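Local coordinates for protein catalase (Exiguobacterium oxidotolerans, PDB 2J2M) that catalyses the breakdown of hydrogen peroxide to water and oxygen, using a heme group bound in a buried pocket of each subunit, at residues A[345-348]-A[349-353]; A[338-341]-A[342-345]. All coordinates share one frame; numbering follows the deposited sequence.

Both interactions belong to one continuous run, the last turns of helix 330-346 and the loop that follows, and their centres lie about 8 Å apart. Interaction 2 (338-341 with 342-345) is the helical stretch that carries the heme's iron ligand, Y339; interaction 1 (345-348 with 349-353) is where the helix ends and the chain reverses. They share H345. A probable hydrogen bond from G348 N to Q343 O, 3.0 Å, joins the terminal turn to the helix, while Y351 CE1 packs 3.3 Å from Q343 OE1. The same heme propionate takes hydrogen bonds from Q343 in interaction 2 and from R346 in interaction 1, so one helix holds both the iron and a propionate.

Interaction 1 of 2, residues A[345-348]-A[349-353]; sequences HRIG and PNYQQ. With HEM (protoporphyrin IX containing Fe), chain E.
I347 and Y351 meet through their CB atoms, 3.6 Å apart, with I347 CG2 3.7 Å from the same Y351 CB. The Y351 ring extends beyond this point, back against helix 330-346, because its CG stands between the backbone N and the carbonyl carbon (chi1 79°). G348 O is wedged into this tight part at 3.2 Å from Y351 CB, close to the ring's plane at its edge. It also takes a bent hydrogen bond from Y351 N, 3.0 Å, the donor standing above the carbonyl plane; this bond closes a type I beta turn. With phi positive, a side chain on G348 would jam against the carbonyl O of I347. The other side is looser: P349 is partly exposed and its CA-CB bond points away from 345-348, although the ring packs on R47 of the second subunit.

On the helix, R346 bends at chi3 and grips a heme propionate. NH1 bonds O2D, which lies in plane at the guanidinium edge (164° at the hydrogen), and NE reaches O1D less straight (144°), each at 2.7 Å. I347 CG1 lies 3.7 Å above one guanidinium face, and backbone oxygens of V313 and E311 hold NH1 and NH2. An alanine at R346 would probably cost O1D and O2D both of these bonds and leave the carboxylate without this positive partner. Such paired bonds imply that the carboxylate is fixed in rotation as well as position, and its negative charge is probably stabilised by the arginine.

Interaction 2 of 2, residues A[338-341]-A[342-345]; sequences SYSD and TQRH. With HEM (protoporphyrin IX containing Fe), chain E.
Y339 and Q343 meet one turn apart, the amide NE2 of Q343 coming to the edge of the tyrosine ring, near its plane, and 3.8 Å from Y339 CB. In both residues CG is anti to the carbonyl carbon (chi1 -73° and -72°), which starts the two side chains out alike from the helix; the Q343 chain then bends at chi2 and brings its amide to the heme. NE2 donates to propionate O2D at 3.1 Å in a fairly straight bond. The other end of the amide, OE1, accepts from a water at 2.6 Å that also hydrogen-bonds S340 OG, itself bonded to N316.

These two turns form the proximal side of the heme site of the catalase fold, in which a helix supplies a tyrosine as axial ligand: Y339 OH binds the iron at 1.9 Å. One face of its ring looks onto heme C1D, 3.8 Å above the ring plane. R335 NE donates to the same phenolic oxygen, and the backbone O of F315 gives Q343 NE2 a second acceptor.

Away from the heme, R344, extended from CG to NE, runs back toward the preceding turn, where S340 CB and S340 O both stand on the same side of its guanidinium plane. NH2 comes within 3.3 Å of S340 CB, and S340 O also accepts the backbone N of R344 at 3.0 Å. S338 OG and T342 OG1, each anti to its own backbone N, are thereby turned to D46 of the third subunit, bonding its carboxylate and its backbone O respectively, while the D341 carboxylate makes a salt bridge to R47 of that subunit.

Interaction 1 of 2, residues A[345-348]-A[349-353]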
ATOM      1  N   HIS A 345      -5.203   5.366  -4.901  1.00  5.67           N
ATOM      2  CA  HIS A 345      -4.617   5.206  -3.576  1.00  5.83           C
ATOM      3  C   HIS A 345      -5.637   4.546  -2.640  1.00  5.62           C
ATOM      4  O   HIS A 345      -5.359   3.506  -2.050  1.00  6.10           O
ATOM      5  CB  HIS A 345      -4.150   6.576  -3.072  1.00  6.21           C
ATOM      6  CG  HIS A 345      -4.298   6.778  -1.592  1.00  7.38           C
ATOM      7  ND1 HIS A 345      -3.471   6.177  -0.666  1.00  7.58           N
ATOM      8  CD2 HIS A 345      -5.155   7.547  -0.886  1.00  7.89           C
ATOM      9  CE1 HIS A 345      -3.830   6.547   0.549  1.00  9.58           C
ATOM     10  NE2 HIS A 345      -4.849   7.381   0.444  1.00  9.86           N
ATOM     11  N   ARG A 346      -6.839   5.114  -2.556  1.00  5.36           N
ATOM     12  CA  ARG A 346      -7.875   4.622  -1.641  1.00  5.02           C
ATOM     13  C   ARG A 346      -8.409   3.201  -1.948  1.00  5.10           C
ATOM     14  O   ARG A 346      -8.673   2.418  -1.039  1.00  5.00           O
ATOM     15  CB  ARG A 346      -9.025   5.637  -1.552  1.00  4.07           C
ATOM     16  CG  ARG A 346     -10.262   5.106  -0.816  1.00  3.45           C
ATOM     17  CD  ARG A 346     -11.353   6.167  -0.579  1.00  4.01           C
ATOM     18  NE  ARG A 346     -12.165   6.454  -1.778  1.00  3.20           N
ATOM     19  CZ  ARG A 346     -13.187   5.708  -2.205  1.00  2.80           C
ATOM     20  NH1 ARG A 346     -13.877   6.070  -3.272  1.00  2.44           N
ATOM     21  NH2 ARG A 346     -13.516   4.589  -1.583  1.00  3.65           N
ATOM     22  N   ILE A 347      -8.605   2.871  -3.213  1.00  5.27           N
ATOM     23  CA  ILE A 347      -9.261   1.608  -3.518  1.00  5.84           C
ATOM     24  C   ILE A 347      -8.209   0.721  -4.122  1.00  6.55           C
ATOM     25  O   ILE A 347      -8.196  -0.479  -3.864  1.00  7.78           O
ATOM     26  CB  ILE A 347     -10.458   1.767  -4.515  1.00  5.92           C
ATOM     27  CG1 ILE A 347     -11.406   2.890  -4.086  1.00  5.56           C
ATOM     28  CG2 ILE A 347     -11.240   0.460  -4.646  1.00  5.46           C
ATOM     29  CD1 ILE A 347     -12.313   3.388  -5.235  1.00  7.10           C
ATOM     30  N   GLY A 348      -7.323   1.309  -4.934  1.00  6.74           N
ATOM     31  CA  GLY A 348      -6.255   0.559  -5.588  1.00  6.68           C
ATOM     32  C   GLY A 348      -6.065   0.867  -7.074  1.00  6.75           C
ATOM     33  O   GLY A 348      -6.957   1.422  -7.719  1.00  7.25           O
ATOM     34  N   PRO A 349      -4.875   0.539  -7.617  1.00  5.93           N
ATOM     35  CA  PRO A 349      -4.572   0.758  -9.027  1.00  5.83           C
ATOM     36  C   PRO A 349      -5.547   0.122 -10.019  1.00  6.09           C
ATOM     37  O   PRO A 349      -5.796   0.699 -11.082  1.00  5.96           O
ATOM     38  CB  PRO A 349      -3.160   0.176  -9.160  1.00  5.78           C
ATOM     39  CG  PRO A 349      -2.579   0.359  -7.782  1.00  5.05           C
ATOM     40  CD  PRO A 349      -3.706   0.007  -6.889  1.00  5.11           C
ATOM     41  N   ASN A 350      -6.100  -1.044  -9.677  1.00  6.13           N
ATOM     42  CA  ASN A 350      -7.065  -1.710 -10.540  1.00  5.43           C
ATOM     43  C   ASN A 350      -8.507  -1.520 -10.015  1.00  5.77           C
ATOM     44  O   ASN A 350      -9.374  -2.389 -10.200  1.00  5.38           O
ATOM     45  CB  ASN A 350      -6.701  -3.195 -10.665  1.00  5.89           C
ATOM     46  CG  ASN A 350      -5.483  -3.428 -11.533  1.00  5.36           C
ATOM     47  OD1 ASN A 350      -5.326  -2.780 -12.547  1.00  7.32           O
ATOM     48  ND2 ASN A 350      -4.608  -4.351 -11.131  1.00  5.53           N
ATOM     49  N   TYR A 351      -8.767  -0.376  -9.367  1.00  5.14           N
ATOM     50  CA  TYR A 351     -10.063  -0.120  -8.789  1.00  4.99           C
ATOM     51  C   TYR A 351     -11.195  -0.265  -9.810  1.00  5.42           C
ATOM     52  O   TYR A 351     -12.292  -0.688  -9.458  1.00  4.60           O
ATOM     53  CB  TYR A 351     -10.087   1.244  -8.102  1.00  5.23           C
ATOM     54  CG  TYR A 351     -10.252   2.480  -8.992  1.00  4.80           C
ATOM     55  CD1 TYR A 351     -11.532   3.027  -9.250  1.00  3.26           C
ATOM     56  CD2 TYR A 351      -9.151   3.103  -9.551  1.00  2.52           C
ATOM     57  CE1 TYR A 351     -11.690   4.172 -10.032  1.00  2.69           C
ATOM     58  CE2 TYR A 351      -9.298   4.240 -10.348  1.00  2.58           C
ATOM     59  CZ  TYR A 351     -10.565   4.782 -10.579  1.00  4.93           C
ATOM     60  OH  TYR A 351     -10.684   5.932 -11.373  1.00  3.85           O
ATOM     61  N   GLN A 352     -10.916   0.069 -11.070  1.00  5.89           N
ATOM     62  CA  GLN A 352     -11.910  -0.043 -12.140  1.00  6.96           C
ATOM     63  C   GLN A 352     -12.305  -1.478 -12.505  1.00  7.23           C
ATOM     64  O   GLN A 352     -13.259  -1.670 -13.264  1.00  7.64           O
ATOM     65  CB  GLN A 352     -11.461   0.722 -13.398  1.00  7.17           C
ATOM     66  CG  GLN A 352     -12.037   2.159 -13.482  1.00  8.62           C
ATOM     67  CD  GLN A 352     -13.543   2.198 -13.289  1.00  9.20           C
ATOM     68  OE1 GLN A 352     -14.035   2.693 -12.277  1.00  9.45           O
ATOM     69  NE2 GLN A 352     -14.279   1.660 -14.245  1.00 10.72           N
ATOM     70  N   GLN A 353     -11.583  -2.470 -11.969  1.00  7.20           N
ATOM     71  CA  GLN A 353     -11.926  -3.883 -12.166  1.00  6.75           C
ATOM     72  C   GLN A 353     -12.930  -4.450 -11.143  1.00  6.74           C
ATOM     73  O   GLN A 353     -13.476  -5.533 -11.334  1.00  5.74           O
ATOM     74  CB  GLN A 353     -10.663  -4.731 -12.150  1.00  6.97           C
ATOM     75  CG  GLN A 353      -9.556  -4.361 -13.177  1.00  6.50           C
ATOM     76  CD  GLN A 353      -8.410  -5.356 -13.129  1.00  7.65           C
ATOM     77  OE1 GLN A 353      -8.408  -6.291 -12.279  1.00  6.25           O
ATOM     78  NE2 GLN A 353      -7.412  -5.166 -14.012  1.00  5.65           N
TER
HETATM   79  CHA HEM E 501     -15.546  13.523  -2.974  1.00  3.98           C
HETATM   80  CHB HEM E 501     -18.791  16.822  -4.528  1.00  6.34           C
HETATM   81  CHC HEM E 501     -15.181  19.936  -5.268  1.00  6.29           C
HETATM   82  CHD HEM E 501     -11.936  16.479  -4.392  1.00  4.88           C
HETATM   83  C1A HEM E 501     -16.742  14.119  -3.368  1.00  6.13           C
HETATM   84  C2A HEM E 501     -18.069  13.507  -3.392  1.00  5.62           C
HETATM   85  C3A HEM E 501     -18.964  14.428  -3.823  1.00  4.93           C
HETATM   86  C4A HEM E 501     -18.241  15.646  -4.079  1.00  5.13           C
HETATM   87  CMA HEM E 501     -20.491  14.266  -4.023  1.00  2.00           C
HETATM   88  CAA HEM E 501     -18.357  12.045  -2.963  1.00  5.83           C
HETATM   89  CBA HEM E 501     -18.315  11.053  -4.129  1.00  5.01           C
HETATM   90  CGA HEM E 501     -18.677   9.700  -3.557  1.00  5.17           C
HETATM   91  O1A HEM E 501     -17.802   8.795  -3.505  1.00  5.66           O
HETATM   92  O2A HEM E 501     -19.849   9.536  -3.122  1.00  6.18           O
HETATM   93  C1B HEM E 501     -18.102  17.936  -4.928  1.00  5.89           C
HETATM   94  C2B HEM E 501     -18.640  19.079  -5.648  1.00  7.89           C
HETATM   95  C3B HEM E 501     -17.626  19.924  -5.835  1.00  7.84           C
HETATM   96  C4B HEM E 501     -16.435  19.354  -5.255  1.00  6.94           C
HETATM   97  CMB HEM E 501     -20.100  19.262  -6.151  1.00  5.61           C
HETATM   98  CAB HEM E 501     -17.654  21.265  -6.588  1.00 10.47           C
HETATM   99  CBB HEM E 501     -18.657  22.125  -6.450  1.00 15.44           C
HETATM  100  C1C HEM E 501     -13.981  19.281  -5.197  1.00  5.11           C
HETATM  101  C2C HEM E 501     -12.682  19.789  -5.592  1.00  6.55           C
HETATM  102  C3C HEM E 501     -11.796  18.802  -5.348  1.00  6.58           C
HETATM  103  C4C HEM E 501     -12.504  17.664  -4.788  1.00  5.68           C
HETATM  104  CMC HEM E 501     -12.379  21.183  -6.218  1.00  4.58           C
HETATM  105  CAC HEM E 501     -10.265  18.826  -5.567  1.00  7.14           C
HETATM  106  CBC HEM E 501      -9.728  18.691  -6.785  1.00 10.79           C
HETATM  107  C1D HEM E 501     -12.568  15.361  -3.895  1.00  4.94           C
HETATM  108  C2D HEM E 501     -11.897  14.143  -3.484  1.00  4.20           C
HETATM  109  C3D HEM E 501     -13.029  13.212  -3.052  1.00  4.31           C
HETATM  110  C4D HEM E 501     -14.266  13.962  -3.241  1.00  5.10           C
HETATM  111  CMD HEM E 501     -10.361  13.844  -3.533  1.00  4.43           C
HETATM  112  CAD HEM E 501     -12.900  11.768  -2.533  1.00  4.17           C
HETATM  113  CBD HEM E 501     -13.312  10.836  -3.675  1.00  4.86           C
HETATM  114  CGD HEM E 501     -12.930   9.392  -3.411  1.00  5.99           C
HETATM  115  O1D HEM E 501     -12.162   9.066  -2.447  1.00  6.14           O
HETATM  116  O2D HEM E 501     -13.394   8.545  -4.204  1.00  4.56           O
HETATM  117  NA  HEM E 501     -16.902  15.422  -3.804  1.00  6.43           N
HETATM  118  NB  HEM E 501     -16.757  18.138  -4.700  1.00  5.79           N
HETATM  119  NC  HEM E 501     -13.831  17.989  -4.720  1.00  6.39           N
HETATM  120  ND  HEM E 501     -13.938  15.207  -3.746  1.00  5.69           N
HETATM  121 FE   HEM E 501     -15.335  16.570  -4.518  1.00  6.69          FE

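Interaction 2 of 2, residues A[338-341]-A[342-345]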
ATOM      1  N   SER A 338      -8.367  14.771  -9.640  1.00  7.57           N
ATOM      2  CA  SER A 338      -8.332  14.446  -8.209  1.00  7.49           C
ATOM      3  C   SER A 338      -9.006  13.140  -7.847  1.00  7.40           C
ATOM      4  O   SER A 338      -8.440  12.355  -7.097  1.00  8.05           O
ATOM      5  CB  SER A 338      -8.978  15.583  -7.412  1.00  7.80           C
ATOM      6  OG  SER A 338      -8.922  15.357  -6.005  1.00  9.88           O
ATOM      7  N   TYR A 339     -10.207  12.916  -8.385  1.00  7.49           N
ATOM      8  CA  TYR A 339     -11.055  11.777  -8.019  1.00  6.95           C
ATOM      9  C   TYR A 339     -10.415  10.431  -8.320  1.00  7.18           C
ATOM     10  O   TYR A 339     -10.225   9.619  -7.407  1.00  7.98           O
ATOM     11  CB  TYR A 339     -12.452  11.899  -8.668  1.00  6.83           C
ATOM     12  CG  TYR A 339     -13.329  12.962  -8.019  1.00  5.74           C
ATOM     13  CD1 TYR A 339     -14.375  12.618  -7.170  1.00  3.92           C
ATOM     14  CD2 TYR A 339     -13.078  14.317  -8.246  1.00  4.26           C
ATOM     15  CE1 TYR A 339     -15.187  13.627  -6.591  1.00  6.18           C
ATOM     16  CE2 TYR A 339     -13.823  15.290  -7.689  1.00  4.78           C
ATOM     17  CZ  TYR A 339     -14.882  14.967  -6.848  1.00  7.09           C
ATOM     18  OH  TYR A 339     -15.603  16.004  -6.300  1.00  5.38           O
ATOM     19  N   SER A 340     -10.066  10.217  -9.584  1.00  6.70           N
ATOM     20  CA  SER A 340      -9.436   8.994 -10.036  1.00  7.24           C
ATOM     21  C   SER A 340      -8.070   8.825  -9.368  1.00  7.13           C
ATOM     22  O   SER A 340      -7.646   7.695  -9.073  1.00  6.30           O
ATOM     23  CB  SER A 340      -9.266   9.026 -11.568  1.00  7.42           C
ATOM     24  OG  SER A 340     -10.532   9.056 -12.210  1.00  9.49           O
ATOM     25  N   ASP A 341      -7.400   9.958  -9.136  1.00  7.21           N
ATOM     26  CA  ASP A 341      -6.064   9.973  -8.535  1.00  7.27           C
ATOM     27  C   ASP A 341      -6.122   9.467  -7.122  1.00  7.07           C
ATOM     28  O   ASP A 341      -5.296   8.672  -6.733  1.00  6.82           O
ATOM     29  CB  ASP A 341      -5.467  11.383  -8.495  1.00  7.53           C
ATOM     30  CG  ASP A 341      -4.188  11.434  -7.670  1.00  8.09           C
ATOM     31  OD1 ASP A 341      -3.302  10.619  -7.949  1.00  6.31           O
ATOM     32  OD2 ASP A 341      -4.068  12.249  -6.727  1.00  7.99           O
ATOM     33  N   THR A 342      -7.091   9.959  -6.349  1.00  7.58           N
ATOM     34  CA  THR A 342      -7.277   9.525  -4.966  1.00  7.56           C
ATOM     35  C   THR A 342      -7.798   8.093  -4.872  1.00  7.71           C
ATOM     36  O   THR A 342      -7.510   7.403  -3.920  1.00  8.24           O
ATOM     37  CB  THR A 342      -8.238  10.462  -4.201  1.00  8.24           C
ATOM     38  OG1 THR A 342      -8.073  10.274  -2.778  1.00  7.61           O
ATOM     39  CG2 THR A 342      -9.716  10.231  -4.628  1.00  6.33           C
ATOM     40  N   GLN A 343      -8.570   7.660  -5.868  1.00  7.46           N
ATOM     41  CA  GLN A 343      -9.100   6.305  -5.911  1.00  6.64           C
ATOM     42  C   GLN A 343      -8.003   5.268  -6.178  1.00  6.73           C
ATOM     43  O   GLN A 343      -8.071   4.143  -5.677  1.00  7.43           O
ATOM     44  CB  GLN A 343     -10.233   6.208  -6.922  1.00  6.66           C
ATOM     45  CG  GLN A 343     -11.509   6.909  -6.444  1.00  6.31           C
ATOM     46  CD  GLN A 343     -12.335   7.521  -7.582  1.00  5.65           C
ATOM     47  OE1 GLN A 343     -12.208   7.123  -8.733  1.00  8.47           O
ATOM     48  NE2 GLN A 343     -13.187   8.484  -7.256  1.00  4.13           N
ATOM     49  N   ARG A 344      -6.980   5.637  -6.927  1.00  5.97           N
ATOM     50  CA  ARG A 344      -5.850   4.717  -7.153  1.00  5.64           C
ATOM     51  C   ARG A 344      -5.124   4.412  -5.834  1.00  5.66           C
ATOM     52  O   ARG A 344      -4.535   3.340  -5.666  1.00  4.47           O
ATOM     53  CB  ARG A 344      -4.883   5.269  -8.223  1.00  4.82           C
ATOM     54  CG  ARG A 344      -5.480   5.189  -9.621  1.00  2.31           C
ATOM     55  CD  ARG A 344      -4.833   6.156 -10.621  1.00  2.00           C
ATOM     56  NE  ARG A 344      -5.724   6.341 -11.771  1.00  2.00           N
ATOM     57  CZ  ARG A 344      -6.032   7.510 -12.329  1.00  2.31           C
ATOM     58  NH1 ARG A 344      -5.468   8.655 -11.918  1.00  2.00           N
ATOM     59  NH2 ARG A 344      -6.888   7.526 -13.334  1.00  3.77           N
ATOM     60  N   HIS A 345      -5.203   5.366  -4.901  1.00  5.67           N
ATOM     61  CA  HIS A 345      -4.617   5.206  -3.576  1.00  5.83           C
ATOM     62  C   HIS A 345      -5.637   4.546  -2.640  1.00  5.62           C
ATOM     63  O   HIS A 345      -5.359   3.506  -2.050  1.00  6.10           O
ATOM     64  CB  HIS A 345      -4.150   6.576  -3.072  1.00  6.21           C
ATOM     65  CG  HIS A 345      -4.298   6.778  -1.592  1.00  7.38           C
ATOM     66  ND1 HIS A 345      -3.471   6.177  -0.666  1.00  7.58           N
ATOM     67  CD2 HIS A 345      -5.155   7.547  -0.886  1.00  7.89           C
ATOM     68  CE1 HIS A 345      -3.830   6.547   0.549  1.00  9.58           C
ATOM     69  NE2 HIS A 345      -4.849   7.381   0.444  1.00  9.86           N
TER
HETATM   70  CHA HEM E 501     -15.546  13.523  -2.974  1.00  3.98           C
HETATM   71  CHB HEM E 501     -18.791  16.822  -4.528  1.00  6.34           C
HETATM   72  CHC HEM E 501     -15.181  19.936  -5.268  1.00  6.29           C
HETATM   73  CHD HEM E 501     -11.936  16.479  -4.392  1.00  4.88           C
HETATM   74  C1A HEM E 501     -16.742  14.119  -3.368  1.00  6.13           C
HETATM   75  C2A HEM E 501     -18.069  13.507  -3.392  1.00  5.62           C
HETATM   76  C3A HEM E 501     -18.964  14.428  -3.823  1.00  4.93           C
HETATM   77  C4A HEM E 501     -18.241  15.646  -4.079  1.00  5.13           C
HETATM   78  CMA HEM E 501     -20.491  14.266  -4.023  1.00  2.00           C
HETATM   79  CAA HEM E 501     -18.357  12.045  -2.963  1.00  5.83           C
HETATM   80  CBA HEM E 501     -18.315  11.053  -4.129  1.00  5.01           C
HETATM   81  CGA HEM E 501     -18.677   9.700  -3.557  1.00  5.17           C
HETATM   82  O1A HEM E 501     -17.802   8.795  -3.505  1.00  5.66           O
HETATM   83  O2A HEM E 501     -19.849   9.536  -3.122  1.00  6.18           O
HETATM   84  C1B HEM E 501     -18.102  17.936  -4.928  1.00  5.89           C
HETATM   85  C2B HEM E 501     -18.640  19.079  -5.648  1.00  7.89           C
HETATM   86  C3B HEM E 501     -17.626  19.924  -5.835  1.00  7.84           C
HETATM   87  C4B HEM E 501     -16.435  19.354  -5.255  1.00  6.94           C
HETATM   88  CMB HEM E 501     -20.100  19.262  -6.151  1.00  5.61           C
HETATM   89  CAB HEM E 501     -17.654  21.265  -6.588  1.00 10.47           C
HETATM   90  CBB HEM E 501     -18.657  22.125  -6.450  1.00 15.44           C
HETATM   91  C1C HEM E 501     -13.981  19.281  -5.197  1.00  5.11           C
HETATM   92  C2C HEM E 501     -12.682  19.789  -5.592  1.00  6.55           C
HETATM   93  C3C HEM E 501     -11.796  18.802  -5.348  1.00  6.58           C
HETATM   94  C4C HEM E 501     -12.504  17.664  -4.788  1.00  5.68           C
HETATM   95  CMC HEM E 501     -12.379  21.183  -6.218  1.00  4.58           C
HETATM   96  CAC HEM E 501     -10.265  18.826  -5.567  1.00  7.14           C
HETATM   97  CBC HEM E 501      -9.728  18.691  -6.785  1.00 10.79           C
HETATM   98  C1D HEM E 501     -12.568  15.361  -3.895  1.00  4.94           C
HETATM   99  C2D HEM E 501     -11.897  14.143  -3.484  1.00  4.20           C
HETATM  100  C3D HEM E 501     -13.029  13.212  -3.052  1.00  4.31           C
HETATM  101  C4D HEM E 501     -14.266  13.962  -3.241  1.00  5.10           C
HETATM  102  CMD HEM E 501     -10.361  13.844  -3.533  1.00  4.43           C
HETATM  103  CAD HEM E 501     -12.900  11.768  -2.533  1.00  4.17           C
HETATM  104  CBD HEM E 501     -13.312  10.836  -3.675  1.00  4.86           C
HETATM  105  CGD HEM E 501     -12.930   9.392  -3.411  1.00  5.99           C
HETATM  106  O1D HEM E 501     -12.162   9.066  -2.447  1.00  6.14           O
HETATM  107  O2D HEM E 501     -13.394   8.545  -4.204  1.00  4.56           O
HETATM  108  NA  HEM E 501     -16.902  15.422  -3.804  1.00  6.43           N
HETATM  109  NB  HEM E 501     -16.757  18.138  -4.700  1.00  5.79           N
HETATM  110  NC  HEM E 501     -13.831  17.989  -4.720  1.00  6.39           N
HETATM  111  ND  HEM E 501     -13.938  15.207  -3.746  1.00  5.69           N
HETATM  112 FE   HEM E 501     -15.335  16.570  -4.518  1.00  6.69          FE
HETATM  113  O   HOH W   1     -12.538   7.456 -11.248  1.00  4.84           O